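Malonate decarboxylase subunit alpha (PDB 6MPR) probably acts as the acyl-carrier-protein transferase of malonate decarboxylase, exchanging the acetyl group on the carrier subunit for malonyl so that decarboxylation can proceed. Local coordinates at residues N262-N267 / A360-I365; C295-L300 / W314-H319. All coordinates share one frame; numbering follows the deposited sequence.

How the contacts relate
Contacts 1 and 2 are successive steps across one mixed sheet, in which the strands run 317-319, 297-299, 265-268, 363-366, all parallel. Their centres lie about 9 Å apart, on the same side of the chain's centre, and strands 265-268 and 297-299 join them edge to edge. Two probable hydrogen bonds cross that junction: N267 ND2 to T299 O at 2.7 Å and R296 N to Q264 O at 2.8 Å. On one face of the sheet L266 packs against the W298 indole. Both segments of contact 2 fall within the stretch of chain between the two halves of contact 1, and V152 of the second subunit packs on both contacts.

Contact 1. Residues N262-N267 / A360-I365; sequences NVQSLN and AVDLFI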
ATOM      1  N   ASN A 262       5.785  23.782   5.051  1.00 13.85           N
ATOM      2  CA  ASN A 262       6.351  23.088   6.216  1.00 14.72           C
ATOM      3  C   ASN A 262       6.461  21.579   5.972  1.00 18.13           C
ATOM      4  O   ASN A 262       6.024  20.761   6.782  1.00 13.71           O
ATOM      5  CB  ASN A 262       5.525  23.393   7.466  1.00 17.94           C
ATOM      6  CG  ASN A 262       6.268  23.072   8.757  1.00 28.23           C
ATOM      7  OD1 ASN A 262       7.485  23.266   8.857  1.00 35.63           O
ATOM      8  ND2 ASN A 262       5.534  22.568   9.751  1.00 27.21           N
ATOM      9  N   VAL A 263       7.064  21.218   4.842  1.00 14.65           N
ATOM     10  CA  VAL A 263       7.202  19.816   4.441  1.00 14.73           C
ATOM     11  C   VAL A 263       8.232  19.140   5.337  1.00 15.06           C
ATOM     12  O   VAL A 263       9.405  19.523   5.345  1.00 16.17           O
ATOM     13  CB  VAL A 263       7.600  19.716   2.963  1.00 11.00           C
ATOM     14  CG1 VAL A 263       7.869  18.261   2.555  1.00 15.90           C
ATOM     15  CG2 VAL A 263       6.523  20.361   2.080  1.00 14.31           C
ATOM     16  N   GLN A 264       7.790  18.139   6.100  1.00 10.74           N
ATOM     17  CA  GLN A 264       8.644  17.366   6.996  1.00 11.64           C
ATOM     18  C   GLN A 264       9.138  16.067   6.390  1.00 10.05           C
ATOM     19  O   GLN A 264      10.198  15.568   6.799  1.00 12.34           O
ATOM     20  CB  GLN A 264       7.895  16.996   8.285  1.00 13.96           C
ATOM     21  CG  GLN A 264       7.258  18.142   9.020  1.00 15.86           C
ATOM     22  CD  GLN A 264       8.283  19.157   9.435  1.00 18.26           C
ATOM     23  OE1 GLN A 264       9.199  18.849  10.198  1.00 22.42           O
ATOM     24  NE2 GLN A 264       8.153  20.380   8.915  1.00 18.25           N
ATOM     25  N   SER A 265       8.372  15.480   5.471  1.00 10.08           N
ATOM     26  CA  SER A 265       8.657  14.147   4.948  1.00 11.39           C
ATOM     27  C   SER A 265       8.399  14.140   3.450  1.00 11.13           C
ATOM     28  O   SER A 265       7.486  14.817   2.969  1.00 12.23           O
ATOM     29  CB  SER A 265       7.791  13.087   5.640  1.00 11.12           C
ATOM     30  OG  SER A 265       6.416  13.413   5.554  1.00 14.28           O
ATOM     31  N   LEU A 266       9.201  13.373   2.710  1.00  8.78           N
ATOM     32  CA  LEU A 266       9.103  13.487   1.259  1.00  9.13           C
ATOM     33  C   LEU A 266       9.855  12.359   0.571  1.00 12.17           C
ATOM     34  O   LEU A 266      10.688  11.669   1.173  1.00 10.14           O
ATOM     35  CB  LEU A 266       9.647  14.842   0.774  1.00 12.14           C
ATOM     36  CG  LEU A 266      11.165  15.078   0.802  1.00 13.12           C
ATOM     37  CD1 LEU A 266      11.457  16.412   0.155  1.00 10.70           C
ATOM     38  CD2 LEU A 266      11.771  15.046   2.228  1.00  9.21           C
ATOM     39  N   ASN A 267       9.523  12.181  -0.704  1.00 11.67           N
ATOM     40  CA  ASN A 267      10.301  11.417  -1.665  1.00 10.75           C
ATOM     41  C   ASN A 267      10.735  12.333  -2.807  1.00 10.56           C
ATOM     42  O   ASN A 267       9.984  13.221  -3.228  1.00 12.40           O
ATOM     43  CB  ASN A 267       9.483  10.247  -2.199  1.00 11.77           C
ATOM     44  CG  ASN A 267      10.143   9.544  -3.382  1.00 10.98           C
ATOM     45  OD1 ASN A 267       9.729   9.727  -4.533  1.00 11.98           O
ATOM     46  ND2 ASN A 267      11.149   8.706  -3.101  1.00  8.74           N
ATOM     47  N   ALA A 360       2.329   8.048   4.074  1.00  7.57           N
ATOM     48  CA  ALA A 360       2.997   8.591   5.248  1.00  7.72           C
ATOM     49  C   ALA A 360       3.850   9.829   5.007  1.00 13.60           C
ATOM     50  O   ALA A 360       4.275  10.449   5.988  1.00 17.13           O
ATOM     51  CB  ALA A 360       3.880   7.515   5.902  1.00  9.14           C
ATOM     52  N   VAL A 361       4.118  10.228   3.764  1.00 11.26           N
ATOM     53  CA  VAL A 361       4.964  11.396   3.541  1.00  9.63           C
ATOM     54  C   VAL A 361       4.136  12.566   3.008  1.00  8.77           C
ATOM     55  O   VAL A 361       3.080  12.398   2.382  1.00 12.50           O
ATOM     56  CB  VAL A 361       6.169  11.124   2.613  1.00 10.96           C
ATOM     57  CG1 VAL A 361       7.013   9.954   3.137  1.00 10.04           C
ATOM     58  CG2 VAL A 361       5.735  10.920   1.178  1.00 10.76           C
ATOM     59  N   ASP A 362       4.654  13.774   3.255  1.00  8.46           N
ATOM     60  CA  ASP A 362       3.961  15.003   2.873  1.00  8.78           C
ATOM     61  C   ASP A 362       3.984  15.247   1.372  1.00 10.04           C
ATOM     62  O   ASP A 362       3.092  15.919   0.843  1.00 10.55           O
ATOM     63  CB  ASP A 362       4.618  16.225   3.531  1.00 10.94           C
ATOM     64  CG  ASP A 362       4.356  16.332   5.007  1.00 13.98           C
ATOM     65  OD1 ASP A 362       3.377  15.742   5.516  1.00 14.95           O
ATOM     66  OD2 ASP A 362       5.130  17.070   5.661  1.00 14.17           O
ATOM     67  N   LEU A 363       5.018  14.776   0.678  1.00  9.50           N
ATOM     68  CA  LEU A 363       5.300  15.339  -0.632  1.00 10.23           C
ATOM     69  C   LEU A 363       6.011  14.325  -1.523  1.00 12.26           C
ATOM     70  O   LEU A 363       6.851  13.543  -1.054  1.00  8.74           O
ATOM     71  CB  LEU A 363       6.148  16.617  -0.499  1.00 12.23           C
ATOM     72  CG  LEU A 363       6.619  17.330  -1.787  1.00  9.34           C
ATOM     73  CD1 LEU A 363       6.571  18.838  -1.580  1.00 10.53           C
ATOM     74  CD2 LEU A 363       8.023  16.889  -2.175  1.00  9.28           C
ATOM     75  N   PHE A 364       5.650  14.345  -2.804  1.00 12.06           N
ATOM     76  CA  PHE A 364       6.443  13.780  -3.879  1.00  8.28           C
ATOM     77  C   PHE A 364       6.834  14.896  -4.839  1.00 10.52           C
ATOM     78  O   PHE A 364       6.049  15.816  -5.094  1.00 10.80           O
ATOM     79  CB  PHE A 364       5.663  12.683  -4.648  1.00  8.03           C
ATOM     80  CG  PHE A 364       6.309  12.283  -5.944  1.00 13.28           C
ATOM     81  CD1 PHE A 364       7.479  11.546  -5.950  1.00 11.77           C
ATOM     82  CD2 PHE A 364       5.742  12.641  -7.156  1.00 12.61           C
ATOM     83  CE1 PHE A 364       8.075  11.169  -7.128  1.00 13.57           C
ATOM     84  CE2 PHE A 364       6.342  12.288  -8.343  1.00 17.77           C
ATOM     85  CZ  PHE A 364       7.504  11.538  -8.335  1.00 17.16           C
ATOM     86  N   ILE A 365       8.053  14.825  -5.363  1.00 10.76           N
ATOM     87  CA  ILE A 365       8.517  15.756  -6.389  1.00  9.13           C
ATOM     88  C   ILE A 365       9.333  14.968  -7.405  1.00  9.09           C
ATOM     89  O   ILE A 365      10.203  14.179  -7.034  1.00 11.02           O
ATOM     90  CB  ILE A 365       9.328  16.925  -5.771  1.00  9.55           C
ATOM     91  CG1 ILE A 365       9.837  17.897  -6.845  1.00 11.89           C
ATOM     92  CG2 ILE A 365      10.482  16.389  -4.919  1.00 11.85           C
ATOM     93  CD1 ILE A 365      10.168  19.279  -6.265  1.00 11.85           C
TER
HETATM   94  O   HOH W   1       4.084  19.020   7.437  1.00 22.32           O
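The pairing of 262-267 with 360-365 is a buried parallel strand contact in the interior of the mixed sheet, prefaced by a polar clasp in which D362 ties Q264, just before strand 265-268, and S265, its first residue, to the start of strand 363-366. D362 OD2 takes the backbone N-H of Q264 on its anti side (Q264 N to D362 OD2 2.9 Å, 164° at the hydrogen), while its other oxygen, OD1, is bonded to T405. In return, D362 N gives a hydrogen bond to S265 OG at 2.9 Å and only a weak one to S265 O. The serine hydroxyl gets there because chi1 of 54° swings OG between the backbone N and the carbonyl carbon. S265 N, by contrast, is buried without a partner. A water lies 2.8 Å from D362 OD2 and also meets N262 O, where a Schellman motif ends helix 244-261. Strands 265-268 and 363-366 sit side by side in the sheet although about 90 residues separate them: the chain first adds 297-299 and 317-319 on one flank, then returns to build the other, the topological switch familiar from Rossmann-like folds. Beyond the clasp two backbone bonds follow, N267 N to L363 O at 3.0 Å and the longer I365 N to N267 O at 3.3 Å. L266 and L363 run alongside each other, L266 CB lying 3.9 Å from L363 CD2, and both pack on Y258 of helix 244-261; V263 crosses L363 at nearly a right angle. N267 and F364 lie side by side and both pack on M394, amide and ring only 10° from coplanar, and N267 OD1 approaches the ring edge at F364 CD1 (3.2 Å), while ND2 binds T299 O and fixes which way the amide faces. At the S265 and V361 end, V152 of the second subunit packs against the pair.

Contact 2. Residues C295-L300 / W314-H319; sequences CRNWTL and WVESVH
Strands 297-299 and 317-319 run parallel, 14° apart, with their axes 4.7 Å from each other at the closest point, and pair N297 with S317, W298 with V318 and T299 with H319. The ladder begins with a shared acceptor: R296 O receives E316 N at 2.8 Å and, less closely, S317 N. It then alternates through W298 N to S317 O, H319 N to W298 O and L300 N to H319 O (2.9 Å). Helix 307-311 links the strands in a beta-alpha-beta unit that forms one margin of the sheet within this chain, and its A309 and I310 pack on V315.

The W298 indole crosses V315 at about a right angle, with W298 CD1 3.7 Å from V315 CG1, and V318 CG2 backs its CB. Its NE1 is bonded within its own segment to C295 O at 2.8 Å, from above the carbonyl plane, which helps fix the ring's rotation; H268 meets the indole edge-to-face. On the other face, S317 OG donates to a lone pair of N297 OD1 at 2.9 Å, and a water joins the same hydroxyl to W298 O. R296 bends at chi3 (-71°) beside an extended E316, and its NH1 meets the syn side of E316 OE2 at 3.0 Å, with the oxygen near the guanidinium plane although the two planes are 52° apart. Q264 OE1 binds R296 NE.

With the water's bond counted, S317 OG both gives and accepts a bond in a buried setting, which should hold its rotation. The salt bridge, in a partly exposed position, pairs opposite charges just before the strands begin, and through Q264 it is tied to the residues leading into strand 265-268.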
ATOM      1  N   CYS A 295      12.158  18.604   5.728  1.00 13.16           N
ATOM      2  CA  CYS A 295      12.906  17.521   5.084  1.00 15.18           C
ATOM      3  C   CYS A 295      13.625  16.629   6.094  1.00 12.55           C
ATOM      4  O   CYS A 295      14.794  16.272   5.915  1.00 11.69           O
ATOM      5  CB  CYS A 295      13.905  18.080   4.067  1.00 14.87           C
ATOM      6  SG  CYS A 295      13.174  19.122   2.777  1.00 16.56           S
ATOM      7  N   ARG A 296      12.894  16.210   7.129  1.00 11.41           N
ATOM      8  CA  ARG A 296      13.470  15.383   8.186  1.00 12.02           C
ATOM      9  C   ARG A 296      13.412  13.891   7.877  1.00 12.79           C
ATOM     10  O   ARG A 296      14.391  13.169   8.113  1.00 13.90           O
ATOM     11  CB  ARG A 296      12.759  15.666   9.505  1.00 15.00           C
ATOM     12  CG  ARG A 296      12.974  17.088   9.984  1.00 19.57           C
ATOM     13  CD  ARG A 296      12.520  17.262  11.419  1.00 33.14           C
ATOM     14  NE  ARG A 296      11.071  17.202  11.524  1.00 44.85           N
ATOM     15  CZ  ARG A 296      10.401  16.263  12.181  1.00 50.85           C
ATOM     16  NH1 ARG A 296      11.056  15.297  12.817  1.00 54.69           N
ATOM     17  NH2 ARG A 296       9.073  16.298  12.210  1.00 46.04           N
ATOM     18  N   ASN A 297      12.300  13.411   7.337  1.00 11.50           N
ATOM     19  CA  ASN A 297      12.054  11.980   7.194  1.00 10.12           C
ATOM     20  C   ASN A 297      11.829  11.635   5.733  1.00 12.52           C
ATOM     21  O   ASN A 297      10.987  12.246   5.071  1.00 11.67           O
ATOM     22  CB  ASN A 297      10.855  11.577   8.050  1.00 11.16           C
ATOM     23  CG  ASN A 297      10.999  12.050   9.474  1.00 15.72           C
ATOM     24  OD1 ASN A 297      11.889  11.600  10.195  1.00 19.34           O
ATOM     25  ND2 ASN A 297      10.138  12.973   9.888  1.00 13.82           N
ATOM     26  N   TRP A 298      12.573  10.654   5.228  1.00  9.55           N
ATOM     27  CA  TRP A 298      12.592  10.385   3.804  1.00 10.89           C
ATOM     28  C   TRP A 298      12.201   8.945   3.479  1.00 10.15           C
ATOM     29  O   TRP A 298      12.504   8.008   4.228  1.00 10.19           O
ATOM     30  CB  TRP A 298      13.991  10.661   3.237  1.00  9.26           C
ATOM     31  CG  TRP A 298      14.472  12.085   3.385  1.00  9.21           C
ATOM     32  CD1 TRP A 298      14.793  12.746   4.549  1.00 10.64           C
ATOM     33  CD2 TRP A 298      14.725  12.997   2.322  1.00  8.88           C
ATOM     34  NE1 TRP A 298      15.215  14.025   4.264  1.00 12.76           N
ATOM     35  CE2 TRP A 298      15.197  14.199   2.901  1.00 11.64           C
ATOM     36  CE3 TRP A 298      14.602  12.919   0.928  1.00 12.90           C
ATOM     37  CZ2 TRP A 298      15.544  15.312   2.132  1.00 11.30           C
ATOM     38  CZ3 TRP A 298      14.944  14.029   0.169  1.00 11.13           C
ATOM     39  CH2 TRP A 298      15.417  15.208   0.776  1.00 11.39           C
ATOM     40  N   THR A 299      11.525   8.786   2.347  1.00 10.00           N
ATOM     41  CA  THR A 299      11.426   7.509   1.653  1.00  9.79           C
ATOM     42  C   THR A 299      12.263   7.669   0.393  1.00  8.66           C
ATOM     43  O   THR A 299      11.884   8.416  -0.523  1.00  9.97           O
ATOM     44  CB  THR A 299       9.979   7.140   1.323  1.00  8.69           C
ATOM     45  OG1 THR A 299       9.381   8.195   0.553  1.00 12.46           O
ATOM     46  CG2 THR A 299       9.180   6.934   2.594  1.00  9.96           C
ATOM     47  N   LEU A 300      13.411   6.997   0.360  1.00  8.15           N
ATOM     48  CA  LEU A 300      14.420   7.301  -0.650  1.00  8.60           C
ATOM     49  C   LEU A 300      15.473   6.198  -0.652  1.00 12.32           C
ATOM     50  O   LEU A 300      15.771   5.623   0.397  1.00 12.51           O
ATOM     51  CB  LEU A 300      15.097   8.651  -0.348  1.00 13.50           C
ATOM     52  CG  LEU A 300      15.795   9.346  -1.519  1.00 12.04           C
ATOM     53  CD1 LEU A 300      14.756  10.107  -2.347  1.00  8.10           C
ATOM     54  CD2 LEU A 300      16.854  10.275  -0.992  1.00 12.00           C
ATOM     55  N   TRP A 314      20.494  17.393   8.686  1.00 12.11           N
ATOM     56  CA  TRP A 314      19.149  17.659   8.180  1.00 11.77           C
ATOM     57  C   TRP A 314      18.302  16.400   8.167  1.00 12.97           C
ATOM     58  O   TRP A 314      17.100  16.450   8.455  1.00 15.17           O
ATOM     59  CB  TRP A 314      19.194  18.208   6.755  1.00 12.75           C
ATOM     60  CG  TRP A 314      19.680  19.600   6.673  1.00 13.85           C
ATOM     61  CD1 TRP A 314      20.970  20.024   6.810  1.00 19.49           C
ATOM     62  CD2 TRP A 314      18.894  20.767   6.414  1.00 12.95           C
ATOM     63  NE1 TRP A 314      21.032  21.390   6.665  1.00 16.75           N
ATOM     64  CE2 TRP A 314      19.773  21.867   6.413  1.00 14.98           C
ATOM     65  CE3 TRP A 314      17.532  20.987   6.179  1.00 12.23           C
ATOM     66  CZ2 TRP A 314      19.330  23.175   6.212  1.00 18.81           C
ATOM     67  CZ3 TRP A 314      17.095  22.275   5.975  1.00 15.85           C
ATOM     68  CH2 TRP A 314      17.991  23.359   5.996  1.00 13.76           C
ATOM     69  N   VAL A 315      18.910  15.271   7.820  1.00 15.75           N
ATOM     70  CA  VAL A 315      18.190  14.050   7.490  1.00 12.11           C
ATOM     71  C   VAL A 315      18.124  13.187   8.740  1.00 14.94           C
ATOM     72  O   VAL A 315      19.146  12.645   9.184  1.00 16.88           O
ATOM     73  CB  VAL A 315      18.865  13.294   6.344  1.00 11.74           C
ATOM     74  CG1 VAL A 315      18.123  11.997   6.078  1.00 12.88           C
ATOM     75  CG2 VAL A 315      18.927  14.152   5.079  1.00 14.63           C
ATOM     76  N   GLU A 316      16.912  13.009   9.275  1.00 12.01           N
ATOM     77  CA  GLU A 316      16.726  12.248  10.504  1.00 14.42           C
ATOM     78  C   GLU A 316      16.473  10.770  10.268  1.00 13.33           C
ATOM     79  O   GLU A 316      16.888   9.943  11.091  1.00 14.72           O
ATOM     80  CB  GLU A 316      15.586  12.862  11.322  1.00 13.43           C
ATOM     81  CG  GLU A 316      16.061  14.210  11.878  1.00 27.13           C
ATOM     82  CD  GLU A 316      14.993  15.015  12.584  1.00 36.06           C
ATOM     83  OE1 GLU A 316      15.235  16.223  12.794  1.00 37.74           O
ATOM     84  OE2 GLU A 316      13.926  14.456  12.926  1.00 33.67           O
ATOM     85  N   SER A 317      15.833  10.419   9.160  1.00 10.55           N
ATOM     86  CA  SER A 317      15.501   9.030   8.893  1.00  9.28           C
ATOM     87  C   SER A 317      15.356   8.839   7.391  1.00  9.09           C
ATOM     88  O   SER A 317      14.859   9.721   6.681  1.00  9.91           O
ATOM     89  CB  SER A 317      14.209   8.628   9.606  1.00 12.39           C
ATOM     90  OG  SER A 317      13.085   9.282   9.033  1.00 11.84           O
ATOM     91  N   VAL A 318      15.796   7.685   6.914  1.00 13.12           N
ATOM     92  CA  VAL A 318      15.592   7.286   5.524  1.00  8.27           C
ATOM     93  C   VAL A 318      15.180   5.829   5.530  1.00  8.52           C
ATOM     94  O   VAL A 318      15.907   4.984   6.072  1.00 10.64           O
ATOM     95  CB  VAL A 318      16.861   7.456   4.672  1.00  8.34           C
ATOM     96  CG1 VAL A 318      16.597   7.046   3.220  1.00  8.04           C
ATOM     97  CG2 VAL A 318      17.380   8.865   4.746  1.00  8.67           C
ATOM     98  N   HIS A 319      14.029   5.532   4.930  1.00  8.21           N
ATOM     99  CA  HIS A 319      13.636   4.174   4.574  1.00 10.97           C
ATOM    100  C   HIS A 319      13.809   3.994   3.070  1.00  7.27           C
ATOM    101  O   HIS A 319      13.475   4.894   2.298  1.00 10.54           O
ATOM    102  CB  HIS A 319      12.185   3.893   4.969  1.00  8.82           C
ATOM    103  CG  HIS A 319      11.839   2.445   4.884  1.00  8.94           C
ATOM    104  ND1 HIS A 319      11.227   1.895   3.777  1.00 10.54           N
ATOM    105  CD2 HIS A 319      12.112   1.413   5.719  1.00  8.52           C
ATOM    106  CE1 HIS A 319      11.097   0.592   3.955  1.00  7.97           C
ATOM    107  NE2 HIS A 319      11.634   0.272   5.121  1.00  8.51           N
TER
HETATM  108  O   HOH W   2      12.684  12.290  13.086  1.00 32.99           O
HETATM  109  O   HOH W   3      11.996   7.731   7.059  1.00 11.54           O